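Local structure of DNA damage response protein Rtt109, putative (Neosartorya fumigata, 5ZB9) at residues Ser121-Arg129 / Ala406-Arg414; Leu241-Asn249 / Asn330-Arg338. The protein probably transfers acetyl groups from acetyl-CoA to lysine side chains of histone H3, as a fungal Rtt109-type acetyltransferase. One frame throughout, in Å; residues are numbered along the deposited sequence.

Interaction 1. Residues Ser121-Arg129 / Ala406-Arg414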
ATOM      1  N   SER A 121       8.937   4.436   0.519  1.00 18.57           N
ATOM      2  CA  SER A 121      10.247   4.516  -0.126  1.00 25.02           C
ATOM      3  C   SER A 121      11.215   3.505   0.468  1.00 25.67           C
ATOM      4  O   SER A 121      11.896   2.771  -0.249  1.00 23.04           O
ATOM      5  CB  SER A 121      10.840   5.919   0.016  1.00 25.85           C
ATOM      6  OG  SER A 121      10.916   6.565  -1.237  1.00 38.06           O
ATOM      7  N   PHE A 122      11.261   3.479   1.795  1.00 23.96           N
ATOM      8  CA  PHE A 122      12.115   2.561   2.529  1.00 21.42           C
ATOM      9  C   PHE A 122      11.825   1.110   2.172  1.00 25.91           C
ATOM     10  O   PHE A 122      12.746   0.345   1.894  1.00 32.74           O
ATOM     11  CB  PHE A 122      11.940   2.783   4.030  1.00 22.38           C
ATOM     12  CG  PHE A 122      12.638   1.768   4.878  1.00 25.59           C
ATOM     13  CD1 PHE A 122      14.012   1.815   5.046  1.00 29.85           C
ATOM     14  CD2 PHE A 122      11.925   0.778   5.521  1.00 23.35           C
ATOM     15  CE1 PHE A 122      14.660   0.885   5.830  1.00 25.88           C
ATOM     16  CE2 PHE A 122      12.572  -0.152   6.307  1.00 30.53           C
ATOM     17  CZ  PHE A 122      13.941  -0.094   6.459  1.00 27.43           C
ATOM     18  N   LEU A 123      10.547   0.733   2.164  1.00 24.56           N
ATOM     19  CA  LEU A 123      10.178  -0.654   1.903  1.00 23.32           C
ATOM     20  C   LEU A 123      10.456  -1.034   0.447  1.00 27.91           C
ATOM     21  O   LEU A 123      10.772  -2.186   0.155  1.00 26.93           O
ATOM     22  CB  LEU A 123       8.705  -0.895   2.252  1.00 18.97           C
ATOM     23  CG  LEU A 123       8.332  -0.668   3.725  1.00 25.37           C
ATOM     24  CD1 LEU A 123       6.821  -0.718   3.938  1.00 21.19           C
ATOM     25  CD2 LEU A 123       9.045  -1.662   4.647  1.00 21.36           C
ATOM     26  N   VAL A 124      10.347  -0.069  -0.464  1.00 22.25           N
ATOM     27  CA  VAL A 124      10.658  -0.328  -1.865  1.00 23.62           C
ATOM     28  C   VAL A 124      12.152  -0.590  -2.061  1.00 29.78           C
ATOM     29  O   VAL A 124      12.531  -1.552  -2.730  1.00 30.23           O
ATOM     30  CB  VAL A 124      10.233   0.841  -2.770  1.00 26.20           C
ATOM     31  CG1 VAL A 124      10.833   0.680  -4.157  1.00 21.29           C
ATOM     32  CG2 VAL A 124       8.713   0.929  -2.844  1.00 24.39           C
ATOM     33  N   GLN A 125      12.993   0.258  -1.468  1.00 26.09           N
ATOM     34  CA  GLN A 125      14.445   0.095  -1.559  1.00 28.31           C
ATOM     35  C   GLN A 125      14.901  -1.263  -1.045  1.00 29.00           C
ATOM     36  O   GLN A 125      15.797  -1.874  -1.615  1.00 37.16           O
ATOM     37  CB  GLN A 125      15.174   1.197  -0.782  1.00 27.72           C
ATOM     38  CG  GLN A 125      14.890   2.612  -1.286  1.00 44.93           C
ATOM     39  CD  GLN A 125      15.442   3.690  -0.359  1.00 55.72           C
ATOM     40  OE1 GLN A 125      16.406   3.460   0.375  1.00 66.72           O
ATOM     41  NE2 GLN A 125      14.826   4.868  -0.386  1.00 52.95           N
ATOM     42  N   THR A 126      14.271  -1.741   0.022  1.00 25.07           N
ATOM     43  CA  THR A 126      14.746  -2.941   0.700  1.00 26.37           C
ATOM     44  C   THR A 126      14.070  -4.229   0.246  1.00 27.70           C
ATOM     45  O   THR A 126      14.446  -5.302   0.698  1.00 35.82           O
ATOM     46  CB  THR A 126      14.560  -2.829   2.230  1.00 29.52           C
ATOM     47  OG1 THR A 126      13.170  -2.706   2.535  1.00 30.53           O
ATOM     48  CG2 THR A 126      15.291  -1.621   2.783  1.00 27.96           C
ATOM     49  N   HIS A 127      13.075  -4.142  -0.628  1.00 26.79           N
ATOM     50  CA  HIS A 127      12.376  -5.350  -1.065  1.00 28.61           C
ATOM     51  C   HIS A 127      12.439  -5.512  -2.566  1.00 27.43           C
ATOM     52  O   HIS A 127      12.001  -6.523  -3.116  1.00 33.94           O
ATOM     53  CB  HIS A 127      10.926  -5.337  -0.577  1.00 22.17           C
ATOM     54  CG  HIS A 127      10.814  -5.463   0.904  1.00 25.28           C
ATOM     55  ND1 HIS A 127      10.588  -6.668   1.534  1.00 30.14           N
ATOM     56  CD2 HIS A 127      10.965  -4.548   1.888  1.00 28.39           C
ATOM     57  CE1 HIS A 127      10.574  -6.482   2.841  1.00 32.41           C
ATOM     58  NE2 HIS A 127      10.800  -5.204   3.083  1.00 32.51           N
ATOM     59  N   GLN A 128      13.001  -4.506  -3.215  1.00 28.74           N
ATOM     60  CA  GLN A 128      13.310  -4.567  -4.633  1.00 35.10           C
ATOM     61  C   GLN A 128      14.253  -5.732  -4.937  1.00 33.40           C
ATOM     62  O   GLN A 128      15.335  -5.818  -4.377  1.00 35.83           O
ATOM     63  CB  GLN A 128      13.933  -3.245  -5.082  1.00 32.35           C
ATOM     64  CG  GLN A 128      14.254  -3.181  -6.555  1.00 33.20           C
ATOM     65  CD  GLN A 128      13.014  -3.264  -7.406  1.00 41.26           C
ATOM     66  OE1 GLN A 128      12.623  -4.348  -7.851  1.00 38.21           O
ATOM     67  NE2 GLN A 128      12.381  -2.116  -7.641  1.00 38.68           N
ATOM     68  N   ARG A 129      13.831  -6.636  -5.812  1.00 36.92           N
ATOM     69  CA  ARG A 129      14.685  -7.734  -6.254  1.00 34.17           C
ATOM     70  C   ARG A 129      15.129  -7.479  -7.685  1.00 34.75           C
ATOM     71  O   ARG A 129      14.369  -6.917  -8.471  1.00 42.73           O
ATOM     72  CB  ARG A 129      13.955  -9.071  -6.168  1.00 30.12           C
ATOM     73  CG  ARG A 129      13.844  -9.648  -4.775  1.00 40.68           C
ATOM     74  CD  ARG A 129      13.080 -10.956  -4.819  1.00 35.75           C
ATOM     75  NE  ARG A 129      11.648 -10.732  -4.955  1.00 42.55           N
ATOM     76  CZ  ARG A 129      10.801 -11.584  -5.523  1.00 47.31           C
ATOM     77  NH1 ARG A 129      11.242 -12.724  -6.039  1.00 50.48           N
ATOM     78  NH2 ARG A 129       9.507 -11.290  -5.584  1.00 38.30           N
ATOM     79  N   ALA A 406      10.768 -22.320  -2.954  1.00 86.98           N
ATOM     80  CA  ALA A 406      10.720 -21.041  -2.252  1.00 82.69           C
ATOM     81  C   ALA A 406      11.895 -20.152  -2.655  1.00 94.74           C
ATOM     82  O   ALA A 406      13.029 -20.383  -2.231  1.00103.21           O
ATOM     83  CB  ALA A 406      10.710 -21.259  -0.744  1.00 69.65           C
ATOM     84  N   PHE A 407      11.607 -19.144  -3.480  1.00 86.93           N
ATOM     85  CA  PHE A 407      12.584 -18.146  -3.936  1.00 77.28           C
ATOM     86  C   PHE A 407      13.245 -17.388  -2.773  1.00 81.75           C
ATOM     87  O   PHE A 407      12.841 -17.535  -1.615  1.00 88.80           O
ATOM     88  CB  PHE A 407      11.897 -17.150  -4.872  1.00 75.23           C
ATOM     89  CG  PHE A 407      10.677 -16.514  -4.266  1.00 73.73           C
ATOM     90  CD1 PHE A 407      10.789 -15.367  -3.489  1.00 72.47           C
ATOM     91  CD2 PHE A 407       9.425 -17.085  -4.436  1.00 65.90           C
ATOM     92  CE1 PHE A 407       9.675 -14.789  -2.909  1.00 58.19           C
ATOM     93  CE2 PHE A 407       8.305 -16.514  -3.857  1.00 59.88           C
ATOM     94  CZ  PHE A 407       8.433 -15.363  -3.091  1.00 53.27           C
ATOM     95  N   PHE A 408      14.242 -16.560  -3.083  1.00 80.30           N
ATOM     96  CA  PHE A 408      14.988 -15.854  -2.039  1.00 81.20           C
ATOM     97  C   PHE A 408      14.368 -14.506  -1.658  1.00 83.61           C
ATOM     98  O   PHE A 408      14.203 -13.614  -2.494  1.00 80.60           O
ATOM     99  CB  PHE A 408      16.445 -15.643  -2.464  1.00 81.70           C
ATOM    100  CG  PHE A 408      17.288 -14.961  -1.416  1.00 86.67           C
ATOM    101  CD1 PHE A 408      17.499 -15.559  -0.179  1.00 83.19           C
ATOM    102  CD2 PHE A 408      17.867 -13.725  -1.665  1.00 82.25           C
ATOM    103  CE1 PHE A 408      18.272 -14.935   0.791  1.00 80.57           C
ATOM    104  CE2 PHE A 408      18.641 -13.095  -0.698  1.00 82.65           C
ATOM    105  CZ  PHE A 408      18.843 -13.702   0.531  1.00 75.77           C
ATOM    106  N   TRP A 409      14.037 -14.370  -0.379  1.00 82.13           N
ATOM    107  CA  TRP A 409      13.437 -13.154   0.150  1.00 72.54           C
ATOM    108  C   TRP A 409      14.437 -12.411   1.039  1.00 78.34           C
ATOM    109  O   TRP A 409      14.626 -12.765   2.205  1.00 71.88           O
ATOM    110  CB  TRP A 409      12.172 -13.496   0.934  1.00 59.12           C
ATOM    111  CG  TRP A 409      11.384 -12.316   1.416  1.00 59.58           C
ATOM    112  CD1 TRP A 409      11.814 -11.313   2.243  1.00 58.00           C
ATOM    113  CD2 TRP A 409      10.010 -12.033   1.127  1.00 60.68           C
ATOM    114  NE1 TRP A 409      10.795 -10.417   2.472  1.00 56.63           N
ATOM    115  CE2 TRP A 409       9.677 -10.837   1.797  1.00 58.56           C
ATOM    116  CE3 TRP A 409       9.030 -12.672   0.359  1.00 55.07           C
ATOM    117  CZ2 TRP A 409       8.402 -10.266   1.720  1.00 49.69           C
ATOM    118  CZ3 TRP A 409       7.763 -12.104   0.288  1.00 51.53           C
ATOM    119  CH2 TRP A 409       7.463 -10.915   0.965  1.00 42.28           C
ATOM    120  N   PRO A 410      15.075 -11.366   0.488  1.00 83.81           N
ATOM    121  CA  PRO A 410      16.079 -10.583   1.221  1.00 78.98           C
ATOM    122  C   PRO A 410      15.493  -9.879   2.445  1.00 72.87           C
ATOM    123  O   PRO A 410      14.467  -9.199   2.332  1.00 70.82           O
ATOM    124  CB  PRO A 410      16.555  -9.552   0.185  1.00 72.49           C
ATOM    125  CG  PRO A 410      16.120 -10.101  -1.151  1.00 74.64           C
ATOM    126  CD  PRO A 410      14.860 -10.853  -0.878  1.00 72.82           C
ATOM    127  N   ASP A 411      16.133 -10.038   3.600  1.00 63.62           N
ATOM    128  CA  ASP A 411      15.659  -9.353   4.798  1.00 68.23           C
ATOM    129  C   ASP A 411      16.595  -8.214   5.211  1.00 63.47           C
ATOM    130  O   ASP A 411      17.499  -8.378   6.036  1.00 57.16           O
ATOM    131  CB  ASP A 411      15.456 -10.351   5.950  1.00 81.47           C
ATOM    132  CG  ASP A 411      16.734 -11.067   6.355  1.00 76.57           C
ATOM    133  OD1 ASP A 411      17.669 -11.149   5.528  1.00 81.08           O
ATOM    134  OD2 ASP A 411      16.795 -11.544   7.509  1.00 66.46           O
ATOM    135  N   THR A 412      16.364  -7.045   4.619  1.00 65.42           N
ATOM    136  CA  THR A 412      17.146  -5.857   4.940  1.00 64.37           C
ATOM    137  C   THR A 412      16.265  -4.716   5.452  1.00 61.53           C
ATOM    138  O   THR A 412      16.768  -3.738   6.026  1.00 58.83           O
ATOM    139  CB  THR A 412      17.948  -5.368   3.725  1.00 59.68           C
ATOM    140  OG1 THR A 412      18.348  -4.006   3.936  1.00 62.52           O
ATOM    141  CG2 THR A 412      17.107  -5.467   2.457  1.00 52.72           C
ATOM    142  N   GLY A 413      14.956  -4.846   5.250  1.00 42.15           N
ATOM    143  CA  GLY A 413      14.022  -3.842   5.725  1.00 40.53           C
ATOM    144  C   GLY A 413      13.174  -4.331   6.879  1.00 35.51           C
ATOM    145  O   GLY A 413      11.996  -3.997   6.982  1.00 34.99           O
ATOM    146  N   ARG A 414      13.773  -5.135   7.747  1.00 38.43           N
ATOM    147  CA  ARG A 414      13.076  -5.628   8.923  1.00 34.88           C
ATOM    148  C   ARG A 414      12.951  -4.516   9.957  1.00 34.40           C
ATOM    149  O   ARG A 414      13.735  -3.565   9.971  1.00 37.79           O
ATOM    150  CB  ARG A 414      13.802  -6.841   9.497  1.00 41.14           C
ATOM    151  CG  ARG A 414      13.742  -8.047   8.573  1.00 50.97           C
ATOM    152  CD  ARG A 414      14.478  -9.249   9.142  1.00 59.40           C
ATOM    153  NE  ARG A 414      15.913  -9.181   8.886  1.00 64.02           N
ATOM    154  CZ  ARG A 414      16.848  -9.264   9.828  1.00 78.42           C
ATOM    155  NH1 ARG A 414      16.501  -9.423  11.100  1.00 76.55           N
ATOM    156  NH2 ARG A 414      18.132  -9.189   9.496  1.00 78.49           N
TER
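T126 meets T412 and G413 where the C-terminal part of helix 111-127 packs against segment 406-414. Its CB lies 3.7 Å from T412 CG2 and about as far from G413 N. From CB the two branches part. The methyl CG2 is anti to the carbonyl carbon and comes near G413 CA. It also lies over one face of the F122 ring, toward the rim. The hydroxyl OG1 (chi1 62°) turns back along the helix and bonds to F122 O at 3.1 Å, while it also touches G413 CA at 3.5 Å. F122 O takes T126 N as well, and the two donors reach it from opposite faces of its plane. F122 CZ adds a contact to G413 CA at 3.8 Å.

This is the helix that packs on the mixed central sheet of the Rtt109 acetyltransferase fold. The end of the H127 side chain comes close to W409, the two rings meeting obliquely with planes at 81°. H127 ND1 is 3.9 Å from W409 NE1, and that indole nitrogen has a weak hydrogen bond to E53 of strand 50-61. The ring of H55 also meets H127.

Past the helix, R129 bends at chi3 and crosses F407 at about a right angle. F407 CE1 lies over one face of the guanidinium, toward its rim, with the planes 18° apart. R129 NH2 is hydrogen-bonded to T83 O and T87 OG1.

Interaction 2. Residues Leu241-Asn249 / Asn330-Arg338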
ATOM      1  N   LEU A 241      -3.041  -4.024 -16.504  1.00 30.72           N
ATOM      2  CA  LEU A 241      -3.320  -5.454 -16.652  1.00 29.21           C
ATOM      3  C   LEU A 241      -2.151  -6.300 -17.163  1.00 31.89           C
ATOM      4  O   LEU A 241      -1.831  -7.336 -16.586  1.00 36.37           O
ATOM      5  CB  LEU A 241      -4.511  -5.641 -17.588  1.00 29.17           C
ATOM      6  CG  LEU A 241      -4.819  -7.077 -18.002  1.00 34.07           C
ATOM      7  CD1 LEU A 241      -5.222  -7.929 -16.797  1.00 24.21           C
ATOM      8  CD2 LEU A 241      -5.898  -7.068 -19.055  1.00 29.45           C
ATOM      9  N   HIS A 242      -1.513  -5.859 -18.238  1.00 33.40           N
ATOM     10  CA  HIS A 242      -0.478  -6.661 -18.875  1.00 39.26           C
ATOM     11  C   HIS A 242       0.816  -6.730 -18.079  1.00 35.98           C
ATOM     12  O   HIS A 242       1.628  -7.623 -18.305  1.00 39.15           O
ATOM     13  CB  HIS A 242      -0.218  -6.138 -20.287  1.00 36.25           C
ATOM     14  CG  HIS A 242      -1.389  -6.333 -21.198  1.00 52.32           C
ATOM     15  ND1 HIS A 242      -2.352  -5.366 -21.391  1.00 59.19           N
ATOM     16  CD2 HIS A 242      -1.790  -7.412 -21.909  1.00 46.75           C
ATOM     17  CE1 HIS A 242      -3.280  -5.830 -22.211  1.00 50.23           C
ATOM     18  NE2 HIS A 242      -2.965  -7.070 -22.537  1.00 48.68           N
ATOM     19  N   GLN A 243       1.000  -5.818 -17.129  1.00 31.13           N
ATOM     20  CA  GLN A 243       2.189  -5.866 -16.277  1.00 31.73           C
ATOM     21  C   GLN A 243       1.967  -6.744 -15.047  1.00 30.54           C
ATOM     22  O   GLN A 243       2.915  -7.256 -14.459  1.00 28.29           O
ATOM     23  CB  GLN A 243       2.602  -4.464 -15.845  1.00 31.28           C
ATOM     24  CG  GLN A 243       2.962  -3.537 -16.992  1.00 29.82           C
ATOM     25  CD  GLN A 243       3.694  -2.297 -16.514  1.00 38.64           C
ATOM     26  OE1 GLN A 243       4.861  -2.367 -16.118  1.00 38.96           O
ATOM     27  NE2 GLN A 243       3.012  -1.154 -16.542  1.00 37.30           N
ATOM     28  N   LEU A 244       0.707  -6.923 -14.675  1.00 32.30           N
ATOM     29  CA  LEU A 244       0.351  -7.679 -13.482  1.00 32.99           C
ATOM     30  C   LEU A 244      -0.064  -9.114 -13.785  1.00 34.20           C
ATOM     31  O   LEU A 244       0.095  -9.997 -12.946  1.00 37.11           O
ATOM     32  CB  LEU A 244      -0.788  -6.973 -12.749  1.00 33.69           C
ATOM     33  CG  LEU A 244      -0.441  -6.040 -11.596  1.00 38.43           C
ATOM     34  CD1 LEU A 244       0.770  -5.178 -11.923  1.00 32.92           C
ATOM     35  CD2 LEU A 244      -1.657  -5.184 -11.265  1.00 27.61           C
ATOM     36  N   CYS A 245      -0.612  -9.339 -14.976  1.00 35.04           N
ATOM     37  CA  CYS A 245      -1.153 -10.650 -15.341  1.00 41.44           C
ATOM     38  C   CYS A 245      -0.513 -11.246 -16.588  1.00 40.82           C
ATOM     39  O   CYS A 245      -0.398 -10.586 -17.617  1.00 49.04           O
ATOM     40  CB  CYS A 245      -2.657 -10.547 -15.552  1.00 44.16           C
ATOM     41  SG  CYS A 245      -3.518  -9.941 -14.104  1.00 45.87           S
ATOM     42  N   ASP A 246      -0.114 -12.507 -16.487  1.00 45.50           N
ATOM     43  CA  ASP A 246       0.535 -13.207 -17.591  1.00 54.91           C
ATOM     44  C   ASP A 246      -0.452 -13.579 -18.692  1.00 52.41           C
ATOM     45  O   ASP A 246      -0.092 -13.635 -19.867  1.00 50.16           O
ATOM     46  CB  ASP A 246       1.234 -14.465 -17.079  1.00 56.70           C
ATOM     47  CG  ASP A 246       0.275 -15.417 -16.383  1.00 75.25           C
ATOM     48  OD1 ASP A 246      -0.019 -15.201 -15.181  1.00 75.70           O
ATOM     49  OD2 ASP A 246      -0.186 -16.381 -17.039  1.00 75.03           O
ATOM     50  N   ASN A 247      -1.696 -13.834 -18.303  1.00 47.50           N
ATOM     51  CA  ASN A 247      -2.734 -14.206 -19.249  1.00 46.15           C
ATOM     52  C   ASN A 247      -3.922 -13.263 -19.164  1.00 47.36           C
ATOM     53  O   ASN A 247      -4.856 -13.496 -18.402  1.00 47.60           O
ATOM     54  CB  ASN A 247      -3.185 -15.646 -19.007  1.00 46.31           C
ATOM     55  CG  ASN A 247      -4.259 -16.101 -19.984  1.00 51.01           C
ATOM     56  OD1 ASN A 247      -4.546 -15.431 -20.983  1.00 43.50           O
ATOM     57  ND2 ASN A 247      -4.859 -17.251 -19.697  1.00 50.83           N
ATOM     58  N   PRO A 248      -3.893 -12.195 -19.965  1.00 49.54           N
ATOM     59  CA  PRO A 248      -4.948 -11.175 -20.020  1.00 49.71           C
ATOM     60  C   PRO A 248      -6.258 -11.718 -20.584  1.00 57.19           C
ATOM     61  O   PRO A 248      -7.259 -10.991 -20.636  1.00 52.80           O
ATOM     62  CB  PRO A 248      -4.362 -10.112 -20.954  1.00 47.84           C
ATOM     63  CG  PRO A 248      -2.892 -10.375 -20.955  1.00 58.48           C
ATOM     64  CD  PRO A 248      -2.747 -11.845 -20.817  1.00 50.27           C
ATOM     65  N   ASN A 249      -6.245 -12.978 -21.011  1.00 53.08           N
ATOM     66  CA  ASN A 249      -7.433 -13.602 -21.581  1.00 52.64           C
ATOM     67  C   ASN A 249      -8.082 -14.582 -20.617  1.00 50.94           C
ATOM     68  O   ASN A 249      -9.138 -15.140 -20.912  1.00 49.62           O
ATOM     69  CB  ASN A 249      -7.092 -14.305 -22.895  1.00 57.02           C
ATOM     70  CG  ASN A 249      -7.040 -13.349 -24.075  1.00 63.90           C
ATOM     71  OD1 ASN A 249      -6.874 -12.140 -23.903  1.00 61.95           O
ATOM     72  ND2 ASN A 249      -7.186 -13.887 -25.281  1.00 69.50           N
ATOM     73  N   ASN A 330       8.220  -1.693 -19.512  1.00 59.68           N
ATOM     74  CA  ASN A 330       6.792  -1.886 -19.269  1.00 62.79           C
ATOM     75  C   ASN A 330       6.069  -2.630 -20.403  1.00 69.04           C
ATOM     76  O   ASN A 330       4.866  -2.874 -20.316  1.00 65.21           O
ATOM     77  CB  ASN A 330       6.106  -0.538 -19.007  1.00 52.08           C
ATOM     78  CG  ASN A 330       6.049   0.343 -20.237  1.00 61.16           C
ATOM     79  OD1 ASN A 330       6.903   0.262 -21.120  1.00 73.37           O
ATOM     80  ND2 ASN A 330       5.040   1.200 -20.295  1.00 60.11           N
ATOM     81  N   SER A 331       6.803  -3.002 -21.450  1.00 72.29           N
ATOM     82  CA  SER A 331       6.232  -3.762 -22.563  1.00 73.90           C
ATOM     83  C   SER A 331       6.389  -5.274 -22.350  1.00 71.58           C
ATOM     84  O   SER A 331       5.690  -6.076 -22.977  1.00 70.91           O
ATOM     85  CB  SER A 331       6.877  -3.346 -23.891  1.00 80.25           C
ATOM     86  OG  SER A 331       8.165  -3.921 -24.050  1.00 81.47           O
ATOM     87  N   VAL A 332       7.314  -5.652 -21.471  1.00 67.62           N
ATOM     88  CA  VAL A 332       7.503  -7.051 -21.106  1.00 63.17           C
ATOM     89  C   VAL A 332       6.339  -7.530 -20.244  1.00 60.12           C
ATOM     90  O   VAL A 332       6.188  -7.101 -19.101  1.00 57.98           O
ATOM     91  CB  VAL A 332       8.828  -7.274 -20.340  1.00 67.12           C
ATOM     92  CG1 VAL A 332       8.979  -8.738 -19.952  1.00 60.46           C
ATOM     93  CG2 VAL A 332      10.013  -6.814 -21.176  1.00 63.17           C
ATOM     94  N   GLN A 333       5.517  -8.417 -20.797  1.00 73.91           N
ATOM     95  CA  GLN A 333       4.350  -8.931 -20.084  1.00 64.78           C
ATOM     96  C   GLN A 333       4.766  -9.758 -18.867  1.00 62.84           C
ATOM     97  O   GLN A 333       5.812 -10.410 -18.877  1.00 68.96           O
ATOM     98  CB  GLN A 333       3.467  -9.768 -21.024  1.00 60.85           C
ATOM     99  CG  GLN A 333       2.195 -10.304 -20.369  1.00 62.00           C
ATOM    100  CD  GLN A 333       1.111 -10.661 -21.373  1.00 72.79           C
ATOM    101  OE1 GLN A 333       0.196  -9.870 -21.623  1.00 65.74           O
ATOM    102  NE2 GLN A 333       1.203 -11.860 -21.945  1.00 67.50           N
ATOM    103  N   MET A 334       3.951  -9.697 -17.814  1.00 57.14           N
ATOM    104  CA  MET A 334       4.131 -10.519 -16.620  1.00 54.22           C
ATOM    105  C   MET A 334       4.199 -12.003 -16.994  1.00 64.66           C
ATOM    106  O   MET A 334       3.546 -12.438 -17.945  1.00 65.61           O
ATOM    107  CB  MET A 334       2.987 -10.256 -15.629  1.00 48.20           C
ATOM    108  CG  MET A 334       2.971 -11.139 -14.375  1.00 54.01           C
ATOM    109  SD  MET A 334       4.477 -11.090 -13.372  1.00 62.85           S
ATOM    110  CE  MET A 334       4.465  -9.417 -12.732  1.00 38.67           C
ATOM    111  N   THR A 335       5.006 -12.773 -16.265  1.00 64.15           N
ATOM    112  CA  THR A 335       5.104 -14.209 -16.514  1.00 66.53           C
ATOM    113  C   THR A 335       4.520 -15.015 -15.345  1.00 65.13           C
ATOM    114  O   THR A 335       4.500 -14.555 -14.202  1.00 63.25           O
ATOM    115  CB  THR A 335       6.571 -14.645 -16.786  1.00 64.54           C
ATOM    116  OG1 THR A 335       7.381 -14.401 -15.630  1.00 69.31           O
ATOM    117  CG2 THR A 335       7.150 -13.881 -17.973  1.00 62.20           C
ATOM    118  N   SER A 336       4.037 -16.216 -15.653  1.00 72.46           N
ATOM    119  CA  SER A 336       3.358 -17.075 -14.683  1.00 73.48           C
ATOM    120  C   SER A 336       4.322 -17.984 -13.900  1.00 73.84           C
ATOM    121  O   SER A 336       5.273 -18.531 -14.465  1.00 66.00           O
ATOM    122  CB  SER A 336       2.307 -17.927 -15.408  1.00 70.54           C
ATOM    123  OG  SER A 336       1.673 -18.845 -14.535  1.00 74.89           O
ATOM    124  N   SER A 337       4.069 -18.136 -12.600  1.00 73.50           N
ATOM    125  CA  SER A 337       4.824 -19.076 -11.769  1.00 75.80           C
ATOM    126  C   SER A 337       3.936 -20.247 -11.335  1.00 74.99           C
ATOM    127  O   SER A 337       4.324 -21.049 -10.482  1.00 73.40           O
ATOM    128  CB  SER A 337       5.420 -18.371 -10.538  1.00 69.25           C
ATOM    129  OG  SER A 337       4.418 -17.945  -9.623  1.00 62.76           O
ATOM    130  N   ARG A 338       2.748 -20.337 -11.932  1.00 70.96           N
ATOM    131  CA  ARG A 338       1.784 -21.390 -11.610  1.00 75.12           C
ATOM    132  C   ARG A 338       2.233 -22.763 -12.102  1.00 85.90           C
ATOM    133  O   ARG A 338       2.961 -22.873 -13.095  1.00 86.24           O
ATOM    134  CB  ARG A 338       0.409 -21.071 -12.214  1.00 71.50           C
ATOM    135  CG  ARG A 338      -0.220 -19.775 -11.733  1.00 65.11           C
ATOM    136  CD  ARG A 338      -1.623 -19.586 -12.293  1.00 57.63           C
ATOM    137  NE  ARG A 338      -1.646 -19.513 -13.758  1.00 69.38           N
ATOM    138  CZ  ARG A 338      -1.462 -18.400 -14.468  1.00 67.45           C
ATOM    139  NH1 ARG A 338      -1.223 -17.242 -13.861  1.00 59.60           N
ATOM    140  NH2 ARG A 338      -1.513 -18.449 -15.795  1.00 63.34           N
TER
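D246 and R338 reach for each other from opposite directions and join in an end-on salt bridge. R338 NH1 meets D246 OD1 at 2.7 Å and R338 NH2 meets D246 OD2 at 2.8 Å. Each oxygen uses its syn lone pair. The pairing is not flat: the carboxylate and guanidinium planes differ by 31°. S336 OG lies over the centre of the guanidinium on one face and also accepts from R338 N, which makes an ST turn. R338 NE has a second acidic partner, E45.

Q333 lies obliquely across H242, its amide almost coplanar with the imidazole. Q333 OE1 comes to the ring edge, 3.2 Å from H242 CD2. The chain of Q333 is extended, with CG anti to the backbone N, and this carries OE1 on to P248 CG as well.

M334 points at the other segment, then bends at chi2 and chi3. The bends bring CE back to within 3.2 Å of Q243 O, while M334 CG lies by L244 O. One backbone hydrogen bond joins the segments, M334 N to H242 O at 3.2 Å. Next to it, D246 CA makes a CA-H...O contact with M334 O.

Q243 puts its amide beside N330 CB and bonds through OE1 to N324. The short helix 241-244 and the loop 330-338 thus sit together beside the start of strand 133-140 and the end of strand 317-324, two adjacent strands inside the mixed sheet. Q243 and M334 touch R133, and L244 touches M135.

In the fold
After helix 9-16 the chain forms strands 22-35 to 86-96 and then helix 111-127, whose end supplies the first half of interaction 1. It continues through strands 133-140 and 202-208 to helix 241-244. Interaction 2 closes when segment 330-338, 81 residues beyond 241-249, returns to it. Interaction 1 closes only at 406-414, beyond residues 342-405, which are not modelled. Interaction 2 is therefore enclosed by interaction 1 along the chain, without crossing it. Their centres are 22 Å apart. Both second halves come from the long connection between strands 317-324 and 417-419. Interaction 1 joins this connection to helix 111-127, and interaction 2 joins it to helix 241-244 and the turn after it.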